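Local coordinates for polymeric Immunoglobulin Receptor (PDB 5F1S), which probably binds polymeric immunoglobulins for transport to mucosal surfaces, its ectodomain corresponding to the secretory component of a teleost fish, at residues 85-90 with 105-110. Numbering follows the deposited sequence.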
ATOM      1  N   SER A  85      -7.540 -10.645   4.117  1.00 31.41           N
ATOM      2  CA  SER A  85      -6.931 -11.165   2.900  1.00 32.77           C
ATOM      3  C   SER A  85      -7.809 -12.209   2.214  1.00 33.07           C
ATOM      4  O   SER A  85      -8.435 -13.032   2.875  1.00 35.36           O
ATOM      5  CB  SER A  85      -5.599 -11.825   3.228  1.00 35.79           C
ATOM      6  OG  SER A  85      -4.683 -10.918   3.743  1.00 34.63           O
ATOM      7  N   GLY A  86      -7.806 -12.208   0.885  1.00 33.15           N
ATOM      8  CA  GLY A  86      -8.555 -13.197   0.142  1.00 34.26           C
ATOM      9  C   GLY A  86      -9.123 -12.640  -1.146  1.00 33.90           C
ATOM     10  O   GLY A  86      -8.757 -11.551  -1.614  1.00 31.96           O
ATOM     11  N   TRP A  87      -9.975 -13.457  -1.728  1.00 32.44           N
ATOM     12  CA  TRP A  87     -10.586 -13.128  -3.003  1.00 32.28           C
ATOM     13  C   TRP A  87     -11.868 -12.328  -2.791  1.00 29.89           C
ATOM     14  O   TRP A  87     -12.661 -12.635  -1.887  1.00 32.27           O
ATOM     15  CB  TRP A  87     -10.891 -14.415  -3.781  1.00 35.39           C
ATOM     16  CG  TRP A  87      -9.648 -15.037  -4.339  1.00 33.64           C
ATOM     17  CD1 TRP A  87      -8.924 -16.058  -3.793  1.00 38.15           C
ATOM     18  CD2 TRP A  87      -8.978 -14.666  -5.540  1.00 34.32           C
ATOM     19  NE1 TRP A  87      -7.850 -16.338  -4.588  1.00 36.36           N
ATOM     20  CE2 TRP A  87      -7.857 -15.515  -5.675  1.00 35.08           C
ATOM     21  CE3 TRP A  87      -9.212 -13.697  -6.527  1.00 35.42           C
ATOM     22  CZ2 TRP A  87      -6.954 -15.401  -6.739  1.00 37.20           C
ATOM     23  CZ3 TRP A  87      -8.319 -13.608  -7.616  1.00 38.38           C
ATOM     24  CH2 TRP A  87      -7.200 -14.449  -7.699  1.00 37.24           C
ATOM     25  N   TYR A  88     -12.062 -11.346  -3.667  1.00 32.06           N
ATOM     26  CA  TYR A  88     -13.248 -10.497  -3.697  1.00 32.31           C
ATOM     27  C   TYR A  88     -13.775 -10.374  -5.124  1.00 31.92           C
ATOM     28  O   TYR A  88     -13.042 -10.569  -6.105  1.00 31.65           O
ATOM     29  CB  TYR A  88     -12.914  -9.118  -3.155  1.00 29.46           C
ATOM     30  CG  TYR A  88     -12.600  -9.093  -1.678  1.00 29.97           C
ATOM     31  CD1 TYR A  88     -11.336  -9.458  -1.208  1.00 29.90           C
ATOM     32  CD2 TYR A  88     -13.564  -8.740  -0.762  1.00 30.00           C
ATOM     33  CE1 TYR A  88     -11.046  -9.410   0.146  1.00 31.40           C
ATOM     34  CE2 TYR A  88     -13.292  -8.707   0.605  1.00 31.84           C
ATOM     35  CZ  TYR A  88     -12.025  -9.053   1.045  1.00 32.99           C
ATOM     36  OH  TYR A  88     -11.776  -9.004   2.388  1.00 31.35           O
ATOM     37  N   TRP A  89     -15.072 -10.051  -5.235  1.00 31.48           N
ATOM     38  CA  TRP A  89     -15.753  -9.964  -6.536  1.00 31.30           C
ATOM     39  C   TRP A  89     -16.549  -8.676  -6.666  1.00 29.87           C
ATOM     40  O   TRP A  89     -17.279  -8.323  -5.757  1.00 32.29           O
ATOM     41  CB  TRP A  89     -16.744 -11.116  -6.753  1.00 31.01           C
ATOM     42  CG  TRP A  89     -16.124 -12.433  -6.667  1.00 33.49           C
ATOM     43  CD1 TRP A  89     -15.777 -13.104  -5.506  1.00 34.16           C
ATOM     44  CD2 TRP A  89     -15.737 -13.277  -7.745  1.00 34.40           C
ATOM     45  NE1 TRP A  89     -15.214 -14.306  -5.824  1.00 36.24           N
ATOM     46  CE2 TRP A  89     -15.155 -14.430  -7.180  1.00 34.40           C
ATOM     47  CE3 TRP A  89     -15.791 -13.169  -9.146  1.00 35.11           C
ATOM     48  CZ2 TRP A  89     -14.670 -15.479  -7.967  1.00 38.37           C
ATOM     49  CZ3 TRP A  89     -15.291 -14.199  -9.906  1.00 38.83           C
ATOM     50  CH2 TRP A  89     -14.741 -15.343  -9.307  1.00 36.95           C
ATOM     51  N   CYS A  90     -16.329  -7.960  -7.765  1.00 28.35           N
ATOM     52  CA  CYS A  90     -17.264  -6.974  -8.308  1.00 29.06           C
ATOM     53  C   CYS A  90     -18.451  -7.713  -8.887  1.00 32.12           C
ATOM     54  O   CYS A  90     -18.243  -8.657  -9.652  1.00 31.50           O
ATOM     55  CB  CYS A  90     -16.614  -6.201  -9.467  1.00 28.14           C
ATOM     56  SG  CYS A  90     -15.117  -5.297  -9.223  1.00 32.48           S
ATOM     57  N   SER A 105     -13.103 -10.797 -10.457  1.00 30.46           N
ATOM     58  CA  SER A 105     -12.493 -11.059  -9.168  1.00 31.70           C
ATOM     59  C   SER A 105     -11.145 -10.351  -9.043  1.00 29.67           C
ATOM     60  O   SER A 105     -10.479 -10.018 -10.029  1.00 33.18           O
ATOM     61  CB  SER A 105     -12.242 -12.550  -8.934  1.00 36.36           C
ATOM     62  OG  SER A 105     -11.478 -13.045 -10.018  1.00 38.76           O
ATOM     63  N   LEU A 106     -10.692 -10.243  -7.803  1.00 31.96           N
ATOM     64  CA  LEU A 106      -9.290  -9.910  -7.571  1.00 35.32           C
ATOM     65  C   LEU A 106      -8.946 -10.378  -6.175  1.00 31.96           C
ATOM     66  O   LEU A 106      -9.813 -10.571  -5.323  1.00 30.16           O
ATOM     67  CB  LEU A 106      -8.974  -8.432  -7.728  1.00 37.97           C
ATOM     68  CG  LEU A 106      -9.237  -7.592  -6.474  1.00 38.96           C
ATOM     69  CD1 LEU A 106      -8.772  -6.215  -6.673  1.00 44.17           C
ATOM     70  CD2 LEU A 106     -10.711  -7.639  -6.211  1.00 40.27           C
ATOM     71  N   HIS A 107      -7.654 -10.553  -5.952  1.00 32.93           N
ATOM     72  CA  HIS A 107      -7.170 -11.029  -4.677  1.00 32.29           C
ATOM     73  C   HIS A 107      -6.547  -9.850  -3.954  1.00 31.19           C
ATOM     74  O   HIS A 107      -5.844  -9.057  -4.564  1.00 30.84           O
ATOM     75  CB  HIS A 107      -6.125 -12.157  -4.827  1.00 34.63           C
ATOM     76  CG  HIS A 107      -5.703 -12.744  -3.514  1.00 33.91           C
ATOM     77  ND1 HIS A 107      -4.585 -12.312  -2.831  1.00 34.92           N
ATOM     78  CD2 HIS A 107      -6.276 -13.696  -2.738  1.00 33.69           C
ATOM     79  CE1 HIS A 107      -4.479 -12.986  -1.696  1.00 35.84           C
ATOM     80  NE2 HIS A 107      -5.498 -13.825  -1.615  1.00 35.83           N
ATOM     81  N   ILE A 108      -6.813  -9.749  -2.659  1.00 31.38           N
ATOM     82  CA  ILE A 108      -6.230  -8.716  -1.802  1.00 31.83           C
ATOM     83  C   ILE A 108      -5.395  -9.426  -0.739  1.00 31.11           C
ATOM     84  O   ILE A 108      -5.908 -10.273  -0.005  1.00 31.90           O
ATOM     85  CB  ILE A 108      -7.304  -7.835  -1.131  1.00 31.38           C
ATOM     86  CG1 ILE A 108      -8.182  -7.176  -2.174  1.00 34.24           C
ATOM     87  CG2 ILE A 108      -6.654  -6.809  -0.245  1.00 33.85           C
ATOM     88  CD1 ILE A 108      -9.406  -6.321  -1.577  1.00 35.66           C
ATOM     89  N   ASN A 109      -4.107  -9.104  -0.683  1.00 31.45           N
ATOM     90  CA  ASN A 109      -3.195  -9.697   0.299  1.00 32.66           C
ATOM     91  C   ASN A 109      -2.819  -8.595   1.267  1.00 31.74           C
ATOM     92  O   ASN A 109      -2.181  -7.619   0.872  1.00 35.39           O
ATOM     93  CB  ASN A 109      -1.961 -10.269  -0.403  1.00 36.27           C
ATOM     94  CG  ASN A 109      -1.054 -11.017   0.559  1.00 37.82           C
ATOM     95  OD1 ASN A 109      -1.518 -11.544   1.577  1.00 44.12           O
ATOM     96  ND2 ASN A 109       0.236 -11.047   0.248  1.00 44.15           N
ATOM     97  N   VAL A 110      -3.240  -8.729   2.521  1.00 32.20           N
ATOM     98  CA  VAL A 110      -2.990  -7.713   3.529  1.00 31.39           C
ATOM     99  C   VAL A 110      -1.778  -8.169   4.326  1.00 34.96           C
ATOM    100  O   VAL A 110      -1.815  -9.214   4.974  1.00 36.45           O
ATOM    101  CB  VAL A 110      -4.197  -7.502   4.446  1.00 30.41           C
ATOM    102  CG1 VAL A 110      -3.916  -6.336   5.405  1.00 30.73           C
ATOM    103  CG2 VAL A 110      -5.414  -7.174   3.642  1.00 30.59           C
TER
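Gly86 and Tyr88 pair with Ile108 and Leu106 as the hydrogen-bonded positions of an antiparallel ladder, equivalent to strands F and G of an immunoglobulin V-type domain. Each pair exchanges two backbone bonds; Ile108 N to Gly86 O, at 2.8 Å, is nearly straight. One rung beyond the strand pairing, a side chain stands in for the backbone: Ser85 OG accepts Val110 N at 2.9 Å and is also hydrogen-bonded to Lys82 O, so the serine ties the preceding turn to the end of the ladder.

On the face bearing Trp87, Trp89, Ser105 and His107, both indoles reach across to the partner strand. His107 CB lies 3.6 Å from the centroid of the Trp87 six-membered ring, almost exactly on its normal. With CG anti to the backbone N (chi1 -175°), the imidazole runs back toward Gly86 and turns its edge to the Trp87 five-membered ring, a T-shaped pair with planes at 67°. Ser105 CB makes the same CH-pi contact with Trp89, 3.5 Å from its six-membered ring centroid, while Trp89 NE1 bonds to Gly36 O.

On the other, buried face, Tyr88 CD1 meets Ile108 CD1 at 3.7 Å, and Leu106 CD2 packs more loosely on Tyr88 CB. The tyrosine hydroxyl returns to Asp84 O, as in the tyrosine corner of immunoglobulin domains.

Strand 31-35 flanks 86-92, and the parallel strand 8-11 flanks 103-111. Met77 of the facing sheet touches Tyr88 and Ile108, and the Cys20-Cys90 disulfide joins the two sheets.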